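Long-range contacts in extracellular ligand-binding receptor (Rhodopseudomonas palustris, PDB 4EYQ), which binds caffeic acid or 3-(4-hydroxyphenyl)pyruvic acid between its two lobes and probably serves as the solute-binding protein of a transport system for aromatic acids: residues A[193-198]-A[220-225]; A[139-144]-A[170-175]; A[199-204]-A[231-236]. All coordinates share one frame; numbering follows the deposited sequence.

Interaction 1 (A[193-198]-A[220-225]); sequences AILVGA and YQTHGA. With DHC (caffeic acid), chain C; ENO (3-(4-hydroxy-phenyl)pyruvic acid), chain B.
Val-196 and Gln-221 lie side by side where strands 193-197 and 218-221 run parallel, the two ends of a beta-alpha-beta unit whose connection is helix 204-212. The Gln-221 chain bends at chi2 (-82°), which brings its amide alongside the valine branches: NE2 stands 3.6 Å from Val-196 CB, and OE1 lies as near to CG1. NE2 goes on to Gln-207 OE1 and Ala-203 O. OE1 lies 2.7 Å from a water that accepts from Ala-198 N and Thr-222 N where the strands part; Val-196 O is also within bonding distance, and the water has fewer protons than acceptors nearby.

On the other face Leu-195 crosses Tyr-220 at about a right angle, its CD1 3.9 Å from Tyr-220 CB. The tyrosine ring sets CE1 against Ala-193 CB at 3.7 Å; its hydroxyl bonds to His-129 ND1. Two straight backbone bonds fix the pairing, Tyr-220 N to Ile-194 O at 2.7 Å and Val-196 N to Tyr-220 O at 2.9 Å.

Beyond them His-223 lays its ring against the bound aromatic acid. Direct pairing thus gives way, toward the ligand, to a water that accepts from two buried backbone N-H groups.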
loop_
_atom_site.group_PDB
_atom_site.type_symbol
_atom_site.label_atom_id
_atom_site.label_comp_id
_atom_site.label_asym_id
_atom_site.label_seq_id
_atom_site.Cartn_x
_atom_site.Cartn_y
_atom_site.Cartn_z
ATOM N N ALA A 193 0.065 14.214 -20.760
ATOM C CA ALA A 193 0.286 13.000 -19.967
ATOM C C ALA A 193 -1.014 12.471 -19.382
ATOM O O ALA A 193 -1.965 13.225 -19.203
ATOM C CB ALA A 193 1.288 13.277 -18.851
ATOM N N ILE A 194 -1.061 11.173 -19.095
ATOM C CA ILE A 194 -2.203 10.570 -18.342
ATOM C C ILE A 194 -1.694 9.937 -17.029
ATOM O O ILE A 194 -0.668 9.209 -17.008
ATOM C CB ILE A 194 -3.012 9.565 -19.208
ATOM C CG1 ILE A 194 -3.758 10.325 -20.321
ATOM C CG2 ILE A 194 -3.986 8.706 -18.357
ATOM C CD1 ILE A 194 -4.218 9.463 -21.462
ATOM N N LEU A 195 -2.385 10.279 -15.935
ATOM C CA LEU A 195 -2.236 9.591 -14.662
ATOM C C LEU A 195 -3.336 8.543 -14.469
ATOM O O LEU A 195 -4.527 8.848 -14.590
ATOM C CB LEU A 195 -2.263 10.604 -13.494
ATOM C CG LEU A 195 -2.233 10.010 -12.081
ATOM C CD1 LEU A 195 -0.902 9.308 -11.781
ATOM C CD2 LEU A 195 -2.582 11.063 -11.014
ATOM N N VAL A 196 -2.928 7.309 -14.170
ATOM C CA VAL A 196 -3.860 6.205 -13.891
ATOM C C VAL A 196 -3.930 6.007 -12.368
ATOM O O VAL A 196 -2.901 5.795 -11.740
ATOM C CB VAL A 196 -3.364 4.892 -14.566
ATOM C CG1 VAL A 196 -4.268 3.718 -14.194
ATOM C CG2 VAL A 196 -3.292 5.064 -16.077
ATOM N N GLY A 197 -5.120 6.109 -11.772
ATOM C CA GLY A 197 -5.317 5.810 -10.319
ATOM C C GLY A 197 -5.945 4.425 -10.088
ATOM O O GLY A 197 -7.177 4.285 -9.946
ATOM N N ALA A 198 -5.110 3.380 -10.062
ATOM C CA ALA A 198 -5.632 2.018 -9.935
ATOM C C ALA A 198 -4.543 1.179 -9.317
ATOM O O ALA A 198 -3.587 1.737 -8.772
ATOM C CB ALA A 198 -6.050 1.473 -11.303
ATOM N N TYR A 220 1.554 7.714 -16.386
ATOM C CA TYR A 220 2.031 7.683 -14.997
ATOM C C TYR A 220 1.123 6.755 -14.179
ATOM O O TYR A 220 -0.124 6.789 -14.305
ATOM C CB TYR A 220 2.037 9.105 -14.387
ATOM C CG TYR A 220 3.094 10.050 -14.939
ATOM C CD1 TYR A 220 2.876 10.744 -16.150
ATOM C CD2 TYR A 220 4.303 10.282 -14.253
ATOM C CE1 TYR A 220 3.839 11.622 -16.671
ATOM C CE2 TYR A 220 5.267 11.172 -14.763
ATOM C CZ TYR A 220 5.030 11.834 -15.973
ATOM O OH TYR A 220 5.947 12.716 -16.509
ATOM N N GLN A 221 1.756 5.910 -13.362
ATOM C CA GLN A 221 1.045 4.957 -12.514
ATOM C C GLN A 221 1.388 5.200 -11.051
ATOM O O GLN A 221 2.479 5.728 -10.750
ATOM C CB GLN A 221 1.437 3.502 -12.886
ATOM C CG GLN A 221 0.935 2.997 -14.255
ATOM C CD GLN A 221 -0.509 2.501 -14.247
ATOM O OE1 GLN A 221 -1.124 2.342 -13.183
ATOM N NE2 GLN A 221 -1.061 2.253 -15.435
ATOM N N THR A 222 0.488 4.753 -10.152
ATOM C CA THR A 222 0.626 4.945 -8.719
ATOM C C THR A 222 1.348 3.737 -8.119
ATOM O O THR A 222 1.580 2.743 -8.805
ATOM C CB THR A 222 -0.736 5.080 -8.031
ATOM O OG1 THR A 222 -1.404 3.809 -8.018
ATOM C CG2 THR A 222 -1.636 6.148 -8.770
ATOM N N HIS A 223 1.660 3.823 -6.829
ATOM C CA HIS A 223 2.326 2.725 -6.108
ATOM C C HIS A 223 1.497 1.467 -5.914
ATOM O O HIS A 223 2.054 0.397 -5.608
ATOM C CB HIS A 223 2.980 3.249 -4.821
ATOM C CG HIS A 223 2.019 3.982 -3.868
ATOM N ND1 HIS A 223 1.074 4.877 -4.299
ATOM C CD2 HIS A 223 1.949 3.976 -2.463
ATOM C CE1 HIS A 223 0.396 5.378 -3.214
ATOM N NE2 HIS A 223 0.945 4.835 -2.091
ATOM N N GLY A 224 0.171 1.568 -6.119
ATOM C CA GLY A 224 -0.697 0.389 -6.242
ATOM C C GLY A 224 -0.365 -0.587 -7.385
ATOM O O GLY A 224 -0.757 -1.759 -7.323
ATOM N N ALA A 225 0.367 -0.115 -8.397
ATOM C CA ALA A 225 0.750 -0.927 -9.557
ATOM C C ALA A 225 2.130 -1.614 -9.424
ATOM O O ALA A 225 2.541 -2.355 -10.322
ATOM C CB ALA A 225 0.729 -0.051 -10.799
HETATM C C1 DHC C . -6.476 0.343 -3.934
HETATM O O1 DHC C . -6.617 -0.320 -4.994
HETATM C C2 DHC C . -5.126 0.713 -3.446
HETATM C C3 DHC C . -4.147 -0.168 -3.486
HETATM C "C1'" DHC C . -2.780 0.155 -3.002
HETATM C "C2'" DHC C . -2.154 -0.800 -2.224
HETATM C "C3'" DHC C . -0.877 -0.568 -1.756
HETATM C "C4'" DHC C . -0.196 0.712 -2.088
HETATM C "C5'" DHC C . -0.855 1.662 -2.856
HETATM C "C6'" DHC C . -2.143 1.369 -3.310
HETATM O "O4'" DHC C . 1.061 0.954 -1.629
HETATM O "O3'" DHC C . -0.284 -1.523 -1.002
HETATM O O2 DHC C . -7.464 0.714 -3.267
HETATM O O4 ENO B . -5.179 0.858 -1.899
HETATM C C9 ENO B . -2.159 -1.140 -2.110
HETATM C C8 ENO B . -0.911 -0.935 -1.545
HETATM C C7 ENO B . -0.218 0.240 -1.805
HETATM C C6 ENO B . -0.756 1.236 -2.619
HETATM C C5 ENO B . -2.010 1.011 -3.186
HETATM C C4 ENO B . -2.717 -0.167 -2.929
HETATM O O3 ENO B . 0.997 0.405 -1.227
HETATM C C3 ENO B . -4.074 -0.427 -3.568
HETATM C C2 ENO B . -5.260 0.267 -2.961
HETATM C C1 ENO B . -6.534 0.201 -3.685
HETATM O O2 ENO B . -7.517 0.822 -3.237
HETATM O O1 ENO B . -6.618 -0.464 -4.750
HETATM O O HOH W 1 -2.043 3.473 -10.962
#

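Interaction 2 (A[139-144]-A[170-175]); sequences GYIGYS and ERFARP. With DHC (caffeic acid), chain C; ENO (3-(4-hydroxy-phenyl)pyruvic acid), chain B.
Arg-174 packs across the face of the Tyr-143 ring at the carboxyl ends of strands 137-143 and 165-172, parallel neighbours joined through helix 146-161 in a beta-alpha-beta unit. From CB the arginine runs extended to NE. CG sits over the ring centre in a CH-pi contact, 3.7 Å from the centroid and 11° off the normal. NE passes Tyr-143 CD2 and forms a salt bridge with Asp-145. CZ lies 3.4 Å from Tyr-143 CD2, the guanidinium plane turned 36° from the ring. At the tip NH1 donates to carboxylate oxygen O1 of caffeic acid at 2.9 Å and NH2 to O2 at 2.7 Å, with a weaker bond from NH2 to O1; 3-(4-hydroxyphenyl)pyruvic acid is gripped in the same way.

Over the Phe-172 ring comes Tyr-143 CD1, toward the rim, while Ile-141 CG1 meets Phe-172 CD1 at 3.8 Å. Arg-171 points to the face opposite Ile-141 and Glu-170. Bent at chi2 (-55°), its chain brings NH1 to Tyr-143 O at 2.9 Å, in the carbonyl plane, and NE to the edge of the Tyr-140 ring, whose plane is almost perpendicular to the guanidinium. Glu-169 and Asp-149 hold the same guanidinium by salt bridges.

Backbone bonds alternate across the strands: Glu-170 N to Tyr-140 O, Gly-142 N to Glu-170 O, Phe-172 N to Gly-142 O and Ser-144 N to Phe-172 O.

The Tyr-143 hydroxyl bonds with Ser-199 N, tying the ring to the loop at the ligand carboxylate. Asp-145 on NE and the ring against its face probably help hold the Arg-174 guanidinium in the orientation that grips the carboxylate.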
loop_
_atom_site.group_PDB
_atom_site.type_symbol
_atom_site.label_atom_id
_atom_site.label_comp_id
_atom_site.label_asym_id
_atom_site.label_seq_id
_atom_site.Cartn_x
_atom_site.Cartn_y
_atom_site.Cartn_z
ATOM N N GLY A 139 -4.500 14.224 -18.244
ATOM C CA GLY A 139 -5.750 13.490 -18.129
ATOM C C GLY A 139 -5.688 12.455 -16.991
ATOM O O GLY A 139 -4.614 11.904 -16.657
ATOM N N TYR A 140 -6.842 12.169 -16.398
ATOM C CA TYR A 140 -6.892 11.182 -15.303
ATOM C C TYR A 140 -7.868 10.058 -15.563
ATOM O O TYR A 140 -8.974 10.284 -16.039
ATOM C CB TYR A 140 -7.263 11.868 -13.982
ATOM C CG TYR A 140 -7.364 10.932 -12.781
ATOM C CD1 TYR A 140 -6.201 10.404 -12.179
ATOM C CD2 TYR A 140 -8.614 10.596 -12.241
ATOM C CE1 TYR A 140 -6.285 9.552 -11.089
ATOM C CE2 TYR A 140 -8.713 9.764 -11.122
ATOM C CZ TYR A 140 -7.553 9.243 -10.546
ATOM O OH TYR A 140 -7.650 8.409 -9.443
ATOM N N ILE A 141 -7.472 8.836 -15.238
ATOM C CA ILE A 141 -8.428 7.719 -15.249
ATOM C C ILE A 141 -8.179 6.867 -13.988
ATOM O O ILE A 141 -7.068 6.340 -13.784
ATOM C CB ILE A 141 -8.402 6.898 -16.577
ATOM C CG1 ILE A 141 -9.388 5.721 -16.468
ATOM C CG2 ILE A 141 -6.985 6.390 -16.908
ATOM C CD1 ILE A 141 -9.594 4.913 -17.742
ATOM N N GLY A 142 -9.179 6.798 -13.100
ATOM C CA GLY A 142 -9.016 6.024 -11.839
ATOM C C GLY A 142 -10.295 5.355 -11.391
ATOM O O GLY A 142 -11.327 5.565 -12.024
ATOM N N TYR A 143 -10.224 4.547 -10.315
ATOM C CA TYR A 143 -11.400 3.867 -9.741
ATOM C C TYR A 143 -12.474 4.886 -9.327
ATOM O O TYR A 143 -12.168 5.994 -8.887
ATOM C CB TYR A 143 -11.015 3.029 -8.506
ATOM C CG TYR A 143 -10.038 1.871 -8.745
ATOM C CD1 TYR A 143 -10.105 1.089 -9.903
ATOM C CD2 TYR A 143 -9.060 1.550 -7.803
ATOM C CE1 TYR A 143 -9.226 0.035 -10.113
ATOM C CE2 TYR A 143 -8.158 0.491 -8.004
ATOM C CZ TYR A 143 -8.253 -0.272 -9.150
ATOM O OH TYR A 143 -7.381 -1.325 -9.371
ATOM N N SER A 144 -13.741 4.528 -9.490
ATOM C CA SER A 144 -14.833 5.327 -8.917
ATOM C C SER A 144 -15.075 4.951 -7.447
ATOM O O SER A 144 -16.199 4.618 -7.045
ATOM C CB SER A 144 -16.109 5.130 -9.718
ATOM O OG SER A 144 -16.286 3.750 -9.972
ATOM N N GLU A 170 -11.724 10.683 -16.064
ATOM C CA GLU A 170 -12.546 9.489 -16.284
ATOM C C GLU A 170 -12.436 8.528 -15.099
ATOM O O GLU A 170 -11.391 8.464 -14.425
ATOM C CB GLU A 170 -12.149 8.768 -17.581
ATOM C CG GLU A 170 -12.382 9.565 -18.873
ATOM C CD GLU A 170 -13.842 9.931 -19.100
ATOM O OE1 GLU A 170 -14.740 9.078 -18.899
ATOM O OE2 GLU A 170 -14.092 11.082 -19.493
ATOM N N ARG A 171 -13.517 7.779 -14.853
ATOM C CA ARG A 171 -13.530 6.742 -13.815
ATOM C C ARG A 171 -13.947 5.370 -14.354
ATOM O O ARG A 171 -14.721 5.290 -15.313
ATOM C CB ARG A 171 -14.445 7.125 -12.634
ATOM C CG ARG A 171 -14.091 8.413 -11.903
ATOM C CD ARG A 171 -12.647 8.476 -11.376
ATOM N NE ARG A 171 -12.468 9.740 -10.663
ATOM C CZ ARG A 171 -12.498 9.884 -9.331
ATOM N NH1 ARG A 171 -12.621 8.834 -8.494
ATOM N NH2 ARG A 171 -12.377 11.097 -8.816
ATOM N N PHE A 172 -13.449 4.308 -13.713
ATOM C CA PHE A 172 -13.950 2.952 -13.930
ATOM C C PHE A 172 -14.050 2.160 -12.619
ATOM O O PHE A 172 -13.485 2.564 -11.598
ATOM C CB PHE A 172 -13.131 2.197 -14.973
ATOM C CG PHE A 172 -11.733 1.846 -14.547
ATOM C CD1 PHE A 172 -10.748 2.818 -14.436
ATOM C CD2 PHE A 172 -11.388 0.520 -14.317
ATOM C CE1 PHE A 172 -9.431 2.468 -14.085
ATOM C CE2 PHE A 172 -10.085 0.152 -13.975
ATOM C CZ PHE A 172 -9.110 1.130 -13.854
ATOM N N ALA A 173 -14.796 1.053 -12.661
ATOM C CA ALA A 173 -14.993 0.190 -11.501
ATOM C C ALA A 173 -13.974 -0.947 -11.540
ATOM O O ALA A 173 -13.540 -1.389 -12.628
ATOM C CB ALA A 173 -16.418 -0.352 -11.474
ATOM N N ARG A 174 -13.577 -1.392 -10.348
ATOM C CA ARG A 174 -12.586 -2.443 -10.168
ATOM C C ARG A 174 -12.808 -3.743 -10.976
ATOM O O ARG A 174 -11.833 -4.328 -11.447
ATOM C CB ARG A 174 -12.457 -2.764 -8.680
ATOM C CG ARG A 174 -11.715 -1.700 -7.893
ATOM C CD ARG A 174 -11.820 -1.885 -6.388
ATOM N NE ARG A 174 -11.362 -0.670 -5.720
ATOM C CZ ARG A 174 -10.120 -0.502 -5.273
ATOM N NH1 ARG A 174 -9.220 -1.494 -5.422
ATOM N NH2 ARG A 174 -9.777 0.655 -4.696
ATOM N N PRO A 175 -14.074 -4.209 -11.130
ATOM C CA PRO A 175 -14.255 -5.452 -11.902
ATOM C C PRO A 175 -14.424 -5.264 -13.413
ATOM O O PRO A 175 -14.569 -6.256 -14.128
ATOM C CB PRO A 175 -15.550 -6.052 -11.320
ATOM C CG PRO A 175 -15.918 -5.193 -10.136
ATOM C CD PRO A 175 -15.324 -3.844 -10.440
HETATM C C1 DHC C . -6.476 0.343 -3.934
HETATM O O1 DHC C . -6.617 -0.320 -4.994
HETATM C C2 DHC C . -5.126 0.713 -3.446
HETATM C C3 DHC C . -4.147 -0.168 -3.486
HETATM C "C1'" DHC C . -2.780 0.155 -3.002
HETATM C "C2'" DHC C . -2.154 -0.800 -2.224
HETATM C "C3'" DHC C . -0.877 -0.568 -1.756
HETATM C "C4'" DHC C . -0.196 0.712 -2.088
HETATM C "C5'" DHC C . -0.855 1.662 -2.856
HETATM C "C6'" DHC C . -2.143 1.369 -3.310
HETATM O "O4'" DHC C . 1.061 0.954 -1.629
HETATM O "O3'" DHC C . -0.284 -1.523 -1.002
HETATM O O2 DHC C . -7.464 0.714 -3.267
HETATM O O4 ENO B . -5.179 0.858 -1.899
HETATM C C9 ENO B . -2.159 -1.140 -2.110
HETATM C C8 ENO B . -0.911 -0.935 -1.545
HETATM C C7 ENO B . -0.218 0.240 -1.805
HETATM C C6 ENO B . -0.756 1.236 -2.619
HETATM C C5 ENO B . -2.010 1.011 -3.186
HETATM C C4 ENO B . -2.717 -0.167 -2.929
HETATM O O3 ENO B . 0.997 0.405 -1.227
HETATM C C3 ENO B . -4.074 -0.427 -3.568
HETATM C C2 ENO B . -5.260 0.267 -2.961
HETATM C C1 ENO B . -6.534 0.201 -3.685
HETATM O O2 ENO B . -7.517 0.822 -3.237
HETATM O O1 ENO B . -6.618 -0.464 -4.750
#

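Interaction 3 (A[199-204]-A[231-236]); sequences SGTAAA and IRIAGK. With DHC (caffeic acid), chain C; ENO (3-(4-hydroxy-phenyl)pyruvic acid), chain B.
Chi1 of Ile-233 (-61°) sets CG1 anti to the carbonyl carbon and CG2 anti to the backbone N, and the two branches meet different targets: CG1 goes to Thr-201 and CG2 to Ala-204. Thr-201 answers with chi1 50°, which places CG2 anti to its own carbonyl carbon and facing the isoleucine. The contact belongs to the alpha/beta lobe of a periplasmic binding protein fold, where the loop after strand 193-197 leads into helix 204-212 and packs beside the last turn of helix 228-234.

The side-chain contacts are mainly apolar, and no hydrogen bond crosses between the segments. Thr-201 CG2 approaches Ile-233 CG1 at 3.7 Å, the two side chains meeting at a slant. One turn further on, Ala-204 and Ala-234 are the buried residues of the contact. The Ala-204 methyl touches Ile-233 CG2 and also lies against the backbone N of Ala-234; the CA atoms of Ala-204 and Ala-234 are 4.9 Å apart here. Arg-232 skirts the outer rim near Thr-201, its charge paired with Asp-229 of the same helix. Gly-235 then breaks the helix with a positive phi, and its N bonds back to Ile-231 O.

The same loop begins at the ligand. Gly-200, also at positive phi, follows Ser-199, whose OG lies 2.6 Å from O1 of caffeic acid. At the far end of the loop, the two buried methyls, Ala-204 CB and Ala-234 CB, meet at 3.8 Å.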
loop_
_atom_site.group_PDB
_atom_site.type_symbol
_atom_site.label_atom_id
_atom_site.label_comp_id
_atom_site.label_asym_id
_atom_site.label_seq_id
_atom_site.Cartn_x
_atom_site.Cartn_y
_atom_site.Cartn_z
ATOM N N SER A 199 -4.681 -0.146 -9.343
ATOM C CA SER A 199 -3.701 -1.009 -8.670
ATOM C C SER A 199 -3.694 -2.395 -9.287
ATOM O O SER A 199 -4.626 -2.751 -10.025
ATOM C CB SER A 199 -4.040 -1.123 -7.175
ATOM O OG SER A 199 -5.417 -1.432 -6.985
ATOM N N GLY A 200 -2.634 -3.154 -8.976
ATOM C CA GLY A 200 -2.471 -4.551 -9.390
ATOM C C GLY A 200 -2.710 -4.768 -10.862
ATOM O O GLY A 200 -2.252 -3.972 -11.693
ATOM N N THR A 201 -3.453 -5.821 -11.201
ATOM C CA THR A 201 -3.686 -6.133 -12.628
ATOM C C THR A 201 -4.649 -5.146 -13.292
ATOM O O THR A 201 -4.520 -4.852 -14.484
ATOM C CB THR A 201 -4.152 -7.578 -12.817
ATOM O OG1 THR A 201 -5.225 -7.815 -11.925
ATOM C CG2 THR A 201 -3.027 -8.546 -12.473
ATOM N N ALA A 202 -5.591 -4.595 -12.533
ATOM C CA ALA A 202 -6.460 -3.567 -13.104
ATOM C C ALA A 202 -5.752 -2.287 -13.594
ATOM O O ALA A 202 -6.279 -1.596 -14.480
ATOM C CB ALA A 202 -7.576 -3.208 -12.145
ATOM N N ALA A 203 -4.586 -1.953 -13.032
ATOM C CA ALA A 203 -3.848 -0.780 -13.501
ATOM C C ALA A 203 -3.347 -1.016 -14.937
ATOM O O ALA A 203 -3.120 -0.064 -15.687
ATOM C CB ALA A 203 -2.686 -0.442 -12.559
ATOM N N ALA A 204 -3.200 -2.286 -15.330
ATOM C CA ALA A 204 -2.736 -2.598 -16.690
ATOM C C ALA A 204 -3.849 -2.392 -17.733
ATOM O O ALA A 204 -3.578 -2.310 -18.930
ATOM C CB ALA A 204 -2.186 -4.011 -16.768
ATOM N N ILE A 231 3.490 -5.700 -15.120
ATOM C CA ILE A 231 4.246 -5.867 -16.356
ATOM C C ILE A 231 3.765 -7.093 -17.133
ATOM O O ILE A 231 3.678 -7.056 -18.373
ATOM C CB ILE A 231 5.764 -5.970 -16.099
ATOM C CG1 ILE A 231 6.293 -4.672 -15.461
ATOM C CG2 ILE A 231 6.514 -6.321 -17.392
ATOM C CD1 ILE A 231 7.773 -4.752 -15.119
ATOM N N ARG A 232 3.454 -8.169 -16.409
ATOM C CA ARG A 232 2.978 -9.424 -17.026
ATOM C C ARG A 232 1.686 -9.190 -17.800
ATOM O O ARG A 232 1.543 -9.675 -18.880
ATOM C CB ARG A 232 2.795 -10.544 -15.981
ATOM C CG ARG A 232 2.433 -11.912 -16.582
ATOM C CD ARG A 232 2.255 -13.024 -15.537
ATOM N NE ARG A 232 1.415 -12.570 -14.418
ATOM C CZ ARG A 232 0.082 -12.550 -14.417
ATOM N NH1 ARG A 232 -0.588 -12.994 -15.472
ATOM N NH2 ARG A 232 -0.593 -12.098 -13.355
ATOM N N ILE A 233 0.761 -8.412 -17.254
ATOM C CA ILE A 233 -0.520 -8.156 -17.945
ATOM C C ILE A 233 -0.393 -7.068 -19.001
ATOM O O ILE A 233 -0.933 -7.219 -20.087
ATOM C CB ILE A 233 -1.663 -7.826 -16.944
ATOM C CG1 ILE A 233 -1.894 -9.005 -15.993
ATOM C CG2 ILE A 233 -2.958 -7.424 -17.657
ATOM C CD1 ILE A 233 -2.144 -10.334 -16.664
ATOM N N ALA A 234 0.328 -5.979 -18.703
ATOM C CA ALA A 234 0.423 -4.867 -19.641
ATOM C C ALA A 234 1.283 -5.197 -20.837
ATOM O O ALA A 234 1.059 -4.662 -21.926
ATOM C CB ALA A 234 0.939 -3.620 -18.953
ATOM N N GLY A 235 2.273 -6.066 -20.633
ATOM C CA GLY A 235 3.229 -6.402 -21.678
ATOM C C GLY A 235 3.939 -5.165 -22.236
ATOM O O GLY A 235 4.408 -4.284 -21.501
ATOM N N LYS A 236 3.989 -5.099 -23.558
ATOM C CA LYS A 236 4.654 -4.047 -24.302
ATOM C C LYS A 236 4.116 -2.648 -23.941
ATOM O O LYS A 236 4.868 -1.675 -23.928
ATOM C CB LYS A 236 4.479 -4.371 -25.798
ATOM C CG LYS A 236 4.986 -3.346 -26.786
ATOM C CD LYS A 236 4.513 -3.676 -28.206
ATOM C CE LYS A 236 5.584 -3.401 -29.272
ATOM N NZ LYS A 236 5.974 -1.970 -29.426
HETATM C C1 DHC C . -6.476 0.343 -3.934
HETATM O O1 DHC C . -6.617 -0.320 -4.994
HETATM C C2 DHC C . -5.126 0.713 -3.446
HETATM C C3 DHC C . -4.147 -0.168 -3.486
HETATM C "C1'" DHC C . -2.780 0.155 -3.002
HETATM C "C2'" DHC C . -2.154 -0.800 -2.224
HETATM C "C3'" DHC C . -0.877 -0.568 -1.756
HETATM C "C4'" DHC C . -0.196 0.712 -2.088
HETATM C "C5'" DHC C . -0.855 1.662 -2.856
HETATM C "C6'" DHC C . -2.143 1.369 -3.310
HETATM O "O4'" DHC C . 1.061 0.954 -1.629
HETATM O "O3'" DHC C . -0.284 -1.523 -1.002
HETATM O O2 DHC C . -7.464 0.714 -3.267
HETATM O O4 ENO B . -5.179 0.858 -1.899
HETATM C C9 ENO B . -2.159 -1.140 -2.110
HETATM C C8 ENO B . -0.911 -0.935 -1.545
HETATM C C7 ENO B . -0.218 0.240 -1.805
HETATM C C6 ENO B . -0.756 1.236 -2.619
HETATM C C5 ENO B . -2.010 1.011 -3.186
HETATM C C4 ENO B . -2.717 -0.167 -2.929
HETATM O O3 ENO B . 0.997 0.405 -1.227
HETATM C C3 ENO B . -4.074 -0.427 -3.568
HETATM C C2 ENO B . -5.260 0.267 -2.961
HETATM C C1 ENO B . -6.534 0.201 -3.685
HETATM O O2 ENO B . -7.517 0.822 -3.237
HETATM O O1 ENO B . -6.618 -0.464 -4.750
#

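Interactions 1 and 2 belong to one sheet: strands 137-143 and 193-197 are neighbours in it, bonded through Gly-197 N to Ile-141 O and Leu-195 N to Gly-139 O. Interaction 1 is wholly buried; interaction 2, at the outermost strand 165-172, is partly exposed and richer in charge. Interaction 3 lies outside the sheet, joining a loop to a helix by apolar contacts without hydrogen bonds, part of it at the surface. Its loop 199-204 nevertheless touches both of the others, and Gly-200 N bonds to Gly-224 O of interaction 1. All three approach the same ligand.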